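PDB 1X9F: globin III, extracellular from Lumbricus terrestris, which probably carries oxygen in earthworm blood, binding it at a haem iron as one globin subunit of the giant extracellular haemoglobin erythrocruorin. Local coordinates for residues K17-D20 against I21-R24; L85-P88 against P89-D92; L95-L98 against A99-E103. All coordinates share one frame; numbering follows the deposited sequence.

Contact 1. Residues K17-D20 against I21-R24; sequences KQWD and ILWR
Trp19 and Asp20 each offer their backbone carbonyl to the residue three further on. Leu22 N donates to Trp19 O at 2.9 Å, and Trp23 N donates to Asp20 O at 3.0 Å. Within 21-24 the bond from Arg24 N to Ile21 O repeats the same spacing of three residues.

This spacing brings the two indoles together. Trp23 sends its edge toward a face of Trp19 in an edge-to-face pair, the five-membered rings having centroids 4.7 Å apart and planes at 72°. Trp23 NE1 lies over the Trp19 face, and CZ2 of Trp23 comes to 3.3 Å from CZ2 of Trp19, toward the rim of that ring. With CG anti to the backbone N (chi1 177°), the Trp19 indole is placed where the edge of Trp23 meets one of its faces. The two NE1 atoms are both donors and make no bond to each other; Trp19 NE1 donates instead to Asp79 on helix 65-83, while the large apolar surface of the indole packs on Leu75, Leu78 and Ile82 of that helix.

Leu22 touches both rings: its CB sits 3.6 Å above the plane of Trp23, over the ring centre, and its CD1 approaches Trp19 CZ3 at 4.2 Å. An apolar branched chain suits this buried place between the indoles and the neighbouring hemoglobin chain d1 subunit, whose Leu8 it meets, and Lys32 adds a cation-pi contact to Trp23. Together these features make up the end region of the first long helix of a globin and its passage toward helix 28-46: a local T-shaped tryptophan pair at the end of helix 9-20, with Trp19 anchoring it on helix 65-83.

Contact 2. Residues L85-P88 against P89-D92; sequences LDDP and PALD
An N-cap begins helix 88-103, the F helix of the globin fold: Asp87 turns its carboxylate back onto the first turn. The capping bond from Ala90 N to Asp87 OD1 is weak at 3.4 Å, although nearly straight at 161°. CG of Asp87 is anti to the backbone N (chi1 -173°), which brings the carboxylate beside Ala90, whose CB lies 3.6 Å from Asp87 CG. The small methyl suits a position so near the cap.

Pro88 and Pro89 follow directly. The first turn of a helix has amide nitrogens without acceptors in the preceding turn, so two residues lacking N-H cost nothing here, and their rings lie side by side. Helical bonding then starts: Leu91 N donates to Asp87 O at 3.0 Å, and Asp92 N donates to Pro88 O at 3.0 Å. The Asp92 carboxylate forms a salt bridge with Lys146.

With an alanine in place of Asp87, Ala90 N would probably be left without its side-chain acceptor and the helix start less firmly fixed. Before the cap, the buried Leu85 meets Leu91, with Leu85 CD2 lying 3.9 Å from Leu91 CD2 and the two side chains pointing the same way.

Contact 3. Residues L95-L98 against A99-E103; sequences LDHL and AHQHE. With HEM (protoporphyrin IX containing Fe), chain R; PO4 (phosphate ion), chain Q.
His102 binds the haem iron through NE2 at 2.0 Å, while its other ring nitrogen, ND1, donates to Leu98 O at 3.0 Å. That bond is almost straight, at 174°, and the oxygen lies in the imidazole plane, so iron and carbonyl together fix the rotation of the ring. The same Leu98 O also accepts His102 N at 3.1 Å, the ordinary helical bond; two donors of one residue thus grip one oxygen. A carbonyl at ND1 would probably make the imidazole a stronger electron donor to the iron. This is the proximal histidine of the globin fold, carried on the F helix. Phe113 meets its ring edge-to-face, and Ile147 packs against it.

Around the iron ligand, apolar and polar groups of the same helix line the porphyrin. Leu98 CD2 reaches the haem methyl CMA at 3.7 Å, and Gln101 OE1 lies 3.5 Å from the propionate carbon CBA. Gln101 CD also comes to 3.8 Å from His97 CD2, with ring and amide planes 49° apart.

His97 bridges two anions. A first torsion of -173° swings its ring toward a phosphate, probably from the crystallisation liquor, and ND1 of His97 donates to phosphate O2 at 2.7 Å. Its NE2 is hydrogen-bonded to a propionate of a second haem; two anionic partners would tend to favour a protonated ring. Arg50 of the Globin II chain also binds the phosphate. One turn along, His100 NE2 donates weakly to Asp96 OD2 at 3.2 Å, carboxylate and ring being nearly perpendicular.

Contacts 2 and 3 share helix 88-103: contact 2 starts it and contact 3 carries the iron ligand near its far end, their centres about 15 Å apart. Contact 1 belongs to the helix 9-20 region, and its centre is about 25 Å from that of contact 3, on the opposite side of the chain's centre. It is about 19 Å from contact 2, between centres, and touches neither. Only contact 3 contributes residues to the haem pocket. The side chain of His102 is about 4 Å from the bound carbon monoxide, whereas the side chains of Trp19 and Leu91 each lie about 9 Å from a haem. Each contact also meets the Globin II chain.

Contact 1. Residues K17-D20 against I21-R24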
# COMPACT_ATOMS: atom_id res chain seq x y z
N LYS C 17 -2.58 2.22 -25.85
CA LYS C 17 -2.09 2.59 -24.54
C LYS C 17 -0.64 2.17 -24.38
O LYS C 17 0.20 2.94 -23.90
CB LYS C 17 -2.96 1.93 -23.46
CG LYS C 17 -2.60 2.32 -22.04
CD LYS C 17 -3.31 1.43 -21.02
CE LYS C 17 -4.77 1.82 -20.85
NZ LYS C 17 -5.46 0.92 -19.89
N GLN C 18 -0.34 0.94 -24.81
CA GLN C 18 1.01 0.41 -24.67
C GLN C 18 2.02 1.11 -25.58
O GLN C 18 3.14 1.40 -25.16
CB GLN C 18 1.03 -1.10 -24.88
CG GLN C 18 0.46 -1.84 -23.68
CD GLN C 18 0.32 -3.33 -23.88
OE1 GLN C 18 -0.03 -4.05 -22.95
NE2 GLN C 18 0.57 -3.81 -25.10
N TRP C 19 1.62 1.37 -26.81
CA TRP C 19 2.46 2.08 -27.78
C TRP C 19 2.78 3.49 -27.30
O TRP C 19 3.91 3.96 -27.44
CB TRP C 19 1.70 2.14 -29.09
CG TRP C 19 2.33 2.88 -30.22
CD1 TRP C 19 1.91 4.06 -30.74
CD2 TRP C 19 3.45 2.46 -31.01
NE1 TRP C 19 2.70 4.41 -31.82
CE2 TRP C 19 3.65 3.44 -32.01
CE3 TRP C 19 4.30 1.35 -30.99
CZ2 TRP C 19 4.67 3.36 -32.95
CZ3 TRP C 19 5.32 1.26 -31.93
CH2 TRP C 19 5.50 2.27 -32.90
N ASP C 20 1.78 4.15 -26.74
CA ASP C 20 1.88 5.53 -26.28
C ASP C 20 2.99 5.75 -25.27
O ASP C 20 3.60 6.82 -25.23
CB ASP C 20 0.57 5.95 -25.65
CG ASP C 20 0.05 7.21 -26.25
OD1 ASP C 20 0.21 8.28 -25.61
OD2 ASP C 20 -0.50 7.25 -27.38
N ILE C 21 3.22 4.74 -24.43
CA ILE C 21 4.35 4.75 -23.51
C ILE C 21 5.67 5.13 -24.19
O ILE C 21 6.45 5.89 -23.62
CB ILE C 21 4.41 3.40 -22.73
CG1 ILE C 21 3.47 3.45 -21.51
CG2 ILE C 21 5.84 3.07 -22.28
CD1 ILE C 21 2.88 2.08 -21.09
N LEU C 22 5.92 4.65 -25.41
CA LEU C 22 7.17 5.00 -26.09
C LEU C 22 7.43 6.49 -26.26
O LEU C 22 8.58 6.91 -26.36
CB LEU C 22 7.26 4.34 -27.48
CG LEU C 22 7.83 2.92 -27.41
CD1 LEU C 22 7.91 2.34 -28.80
CD2 LEU C 22 9.20 2.89 -26.74
N TRP C 23 6.36 7.29 -26.30
CA TRP C 23 6.51 8.71 -26.62
C TRP C 23 6.26 9.59 -25.40
O TRP C 23 5.98 10.79 -25.53
CB TRP C 23 5.60 9.09 -27.80
CG TRP C 23 5.42 7.95 -28.74
CD1 TRP C 23 4.28 7.24 -28.95
CD2 TRP C 23 6.43 7.32 -29.55
NE1 TRP C 23 4.50 6.23 -29.85
CE2 TRP C 23 5.81 6.26 -30.23
CE3 TRP C 23 7.80 7.56 -29.77
CZ2 TRP C 23 6.50 5.44 -31.13
CZ3 TRP C 23 8.48 6.74 -30.66
CH2 TRP C 23 7.83 5.69 -31.33
N ARG C 24 6.37 8.97 -24.23
CA ARG C 24 6.32 9.68 -22.96
C ARG C 24 7.32 10.82 -22.94
O ARG C 24 7.06 11.86 -22.33
CB ARG C 24 6.60 8.73 -21.78
CG ARG C 24 5.45 7.77 -21.40
CD ARG C 24 4.41 8.35 -20.44
NE ARG C 24 3.98 9.68 -20.86
CZ ARG C 24 3.02 10.40 -20.29
NH1 ARG C 24 2.33 9.92 -19.26
NH2 ARG C 24 2.72 11.60 -20.77

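Contact 2. Residues L85-P88 against P89-D92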
# COMPACT_ATOMS: atom_id res chain seq x y z
N LEU C 85 -6.66 3.13 -35.04
CA LEU C 85 -7.33 1.87 -34.69
C LEU C 85 -8.75 2.06 -34.14
O LEU C 85 -9.63 1.23 -34.38
CB LEU C 85 -6.48 1.03 -33.73
CG LEU C 85 -5.29 0.30 -34.37
CD1 LEU C 85 -4.31 -0.17 -33.30
CD2 LEU C 85 -5.74 -0.89 -35.23
N ASP C 86 -8.99 3.17 -33.44
CA ASP C 86 -10.33 3.46 -32.94
C ASP C 86 -11.25 4.09 -33.98
O ASP C 86 -12.29 4.64 -33.63
CB ASP C 86 -10.28 4.34 -31.69
CG ASP C 86 -11.51 4.15 -30.80
OD1 ASP C 86 -11.83 5.07 -30.02
OD2 ASP C 86 -12.21 3.11 -30.81
N ASP C 87 -10.87 4.00 -35.26
CA ASP C 87 -11.66 4.59 -36.34
C ASP C 87 -11.46 3.74 -37.60
O ASP C 87 -10.78 4.14 -38.55
CB ASP C 87 -11.24 6.05 -36.56
CG ASP C 87 -12.12 6.79 -37.56
OD1 ASP C 87 -12.84 6.16 -38.37
OD2 ASP C 87 -12.16 8.03 -37.61
N PRO C 88 -12.07 2.55 -37.60
CA PRO C 88 -11.83 1.56 -38.66
C PRO C 88 -11.88 2.07 -40.11
O PRO C 88 -10.99 1.70 -40.88
CB PRO C 88 -12.90 0.47 -38.39
CG PRO C 88 -13.78 1.01 -37.29
CD PRO C 88 -13.00 2.05 -36.57
N PRO C 89 -12.85 2.90 -40.51
CA PRO C 89 -12.87 3.36 -41.90
C PRO C 89 -11.75 4.34 -42.25
O PRO C 89 -11.24 4.29 -43.38
CB PRO C 89 -14.25 4.02 -42.03
CG PRO C 89 -14.62 4.42 -40.67
CD PRO C 89 -13.99 3.43 -39.74
N ALA C 90 -11.35 5.20 -41.32
CA ALA C 90 -10.20 6.07 -41.56
C ALA C 90 -8.91 5.27 -41.62
O ALA C 90 -8.02 5.58 -42.41
CB ALA C 90 -10.11 7.17 -40.50
N LEU C 91 -8.80 4.24 -40.77
CA LEU C 91 -7.68 3.30 -40.83
C LEU C 91 -7.58 2.63 -42.20
O LEU C 91 -6.48 2.52 -42.75
CB LEU C 91 -7.79 2.24 -39.72
CG LEU C 91 -6.73 1.13 -39.71
CD1 LEU C 91 -5.35 1.68 -39.39
CD2 LEU C 91 -7.09 0.02 -38.73
N ASP C 92 -8.71 2.19 -42.74
CA ASP C 92 -8.72 1.51 -44.02
C ASP C 92 -8.23 2.37 -45.17
O ASP C 92 -7.47 1.91 -46.03
CB ASP C 92 -10.08 0.90 -44.34
CG ASP C 92 -10.06 -0.60 -44.20
OD1 ASP C 92 -10.05 -1.09 -43.05
OD2 ASP C 92 -10.03 -1.37 -45.19

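Contact 3. Residues L95-L98 against A99-E103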
# COMPACT_ATOMS: atom_id res chain seq x y z
N LEU C 95 -4.43 2.60 -44.62
CA LEU C 95 -3.72 1.37 -44.95
C LEU C 95 -3.76 1.10 -46.44
O LEU C 95 -2.82 0.55 -47.01
CB LEU C 95 -4.26 0.18 -44.14
CG LEU C 95 -4.10 0.28 -42.62
CD1 LEU C 95 -4.65 -0.98 -41.94
CD2 LEU C 95 -2.65 0.52 -42.19
N ASP C 96 -4.86 1.49 -47.08
CA ASP C 96 -5.00 1.35 -48.53
C ASP C 96 -4.01 2.26 -49.26
O ASP C 96 -3.35 1.82 -50.21
CB ASP C 96 -6.44 1.65 -48.95
CG ASP C 96 -6.72 1.24 -50.38
OD1 ASP C 96 -6.62 0.03 -50.69
OD2 ASP C 96 -7.04 2.06 -51.26
N HIS C 97 -3.90 3.51 -48.81
CA HIS C 97 -2.88 4.43 -49.31
C HIS C 97 -1.47 3.85 -49.17
O HIS C 97 -0.71 3.84 -50.14
CB HIS C 97 -2.99 5.77 -48.57
CG HIS C 97 -2.10 6.84 -49.11
ND1 HIS C 97 -2.43 7.60 -50.21
CD2 HIS C 97 -0.89 7.29 -48.69
CE1 HIS C 97 -1.47 8.47 -50.45
NE2 HIS C 97 -0.52 8.31 -49.54
N LEU C 98 -1.13 3.36 -47.98
CA LEU C 98 0.14 2.65 -47.79
C LEU C 98 0.25 1.46 -48.74
O LEU C 98 1.32 1.22 -49.32
CB LEU C 98 0.31 2.20 -46.33
CG LEU C 98 0.57 3.30 -45.29
CD1 LEU C 98 0.27 2.82 -43.88
CD2 LEU C 98 2.00 3.82 -45.38
N ALA C 99 -0.85 0.72 -48.91
CA ALA C 99 -0.88 -0.41 -49.83
C ALA C 99 -0.42 -0.00 -51.22
O ALA C 99 0.47 -0.65 -51.78
CB ALA C 99 -2.27 -1.04 -49.87
N HIS C 100 -1.00 1.07 -51.77
CA HIS C 100 -0.58 1.59 -53.07
C HIS C 100 0.90 1.94 -53.10
O HIS C 100 1.61 1.57 -54.04
CB HIS C 100 -1.42 2.80 -53.48
CG HIS C 100 -2.86 2.47 -53.74
ND1 HIS C 100 -3.26 1.69 -54.80
CD2 HIS C 100 -3.98 2.77 -53.05
CE1 HIS C 100 -4.57 1.55 -54.77
NE2 HIS C 100 -5.04 2.19 -53.71
N GLN C 101 1.36 2.65 -52.07
CA GLN C 101 2.75 3.08 -52.01
C GLN C 101 3.75 1.92 -52.10
O GLN C 101 4.82 2.08 -52.68
CB GLN C 101 3.02 3.94 -50.77
CG GLN C 101 2.31 5.31 -50.78
CD GLN C 101 2.65 6.16 -49.57
OE1 GLN C 101 2.64 5.68 -48.44
NE2 GLN C 101 2.95 7.44 -49.81
N HIS C 102 3.41 0.76 -51.52
CA HIS C 102 4.32 -0.40 -51.61
C HIS C 102 4.13 -1.16 -52.91
O HIS C 102 5.08 -1.75 -53.43
CB HIS C 102 4.19 -1.33 -50.39
CG HIS C 102 4.72 -0.72 -49.12
ND1 HIS C 102 4.03 0.25 -48.43
CD2 HIS C 102 5.87 -0.92 -48.44
CE1 HIS C 102 4.74 0.62 -47.38
NE2 HIS C 102 5.86 -0.08 -47.36
N GLU C 103 2.91 -1.13 -53.43
CA GLU C 103 2.56 -1.76 -54.69
C GLU C 103 3.47 -1.26 -55.82
O GLU C 103 3.97 -2.06 -56.61
CB GLU C 103 1.08 -1.48 -54.96
CG GLU C 103 0.55 -1.76 -56.36
CD GLU C 103 -0.75 -1.02 -56.63
OE1 GLU C 103 -0.71 0.23 -56.76
OE2 GLU C 103 -1.82 -1.67 -56.72
CHA HEM R . 8.28 3.25 -48.09
CHB HEM R . 5.30 2.52 -44.27
CHC HEM R . 6.66 -2.16 -44.01
CHD HEM R . 9.37 -1.51 -48.06
C1A HEM R . 7.35 3.50 -46.98
C2A HEM R . 6.86 4.78 -46.72
C3A HEM R . 5.95 4.61 -45.58
C4A HEM R . 6.07 3.16 -45.34
CMA HEM R . 5.13 5.63 -44.84
CAA HEM R . 7.18 6.06 -47.45
CBA HEM R . 6.07 6.39 -48.43
CGA HEM R . 6.43 7.69 -49.08
O1A HEM R . 6.17 8.75 -48.48
O2A HEM R . 6.97 7.66 -50.21
C1B HEM R . 5.42 1.12 -43.85
C2B HEM R . 4.74 0.67 -42.73
C3B HEM R . 5.17 -0.62 -42.69
C4B HEM R . 6.02 -0.87 -43.75
CMB HEM R . 3.80 1.38 -41.79
CAB HEM R . 4.75 -1.50 -41.78
CBB HEM R . 4.18 -2.10 -40.70
C1C HEM R . 7.58 -2.40 -45.15
C2C HEM R . 8.17 -3.63 -45.36
C3C HEM R . 8.89 -3.42 -46.50
C4C HEM R . 8.74 -2.10 -46.87
CMC HEM R . 8.01 -4.90 -44.57
CAC HEM R . 9.77 -4.42 -47.16
CBC HEM R . 9.59 -5.07 -48.38
C1D HEM R . 9.32 -0.10 -48.46
C2D HEM R . 10.07 0.38 -49.53
C3D HEM R . 9.79 1.73 -49.59
C4D HEM R . 8.85 1.94 -48.46
CMD HEM R . 10.98 -0.42 -50.44
CAD HEM R . 10.33 2.75 -50.55
CBD HEM R . 11.65 3.26 -49.99
CGD HEM R . 12.10 4.37 -50.90
O1D HEM R . 12.82 4.09 -51.88
O2D HEM R . 11.72 5.52 -50.63
NA HEM R . 6.88 2.49 -46.19
NB HEM R . 6.22 0.24 -44.51
NC HEM R . 7.90 -1.43 -46.06
ND HEM R . 8.57 0.80 -47.78
FE HEM R . 7.37 0.52 -46.16
P PO4 Q . -4.82 6.20 -52.18
O1 PO4 Q . -5.75 6.11 -53.38
O2 PO4 Q . -4.67 7.65 -51.75
O3 PO4 Q . -3.46 5.66 -52.55
O4 PO4 Q . -5.43 5.39 -51.05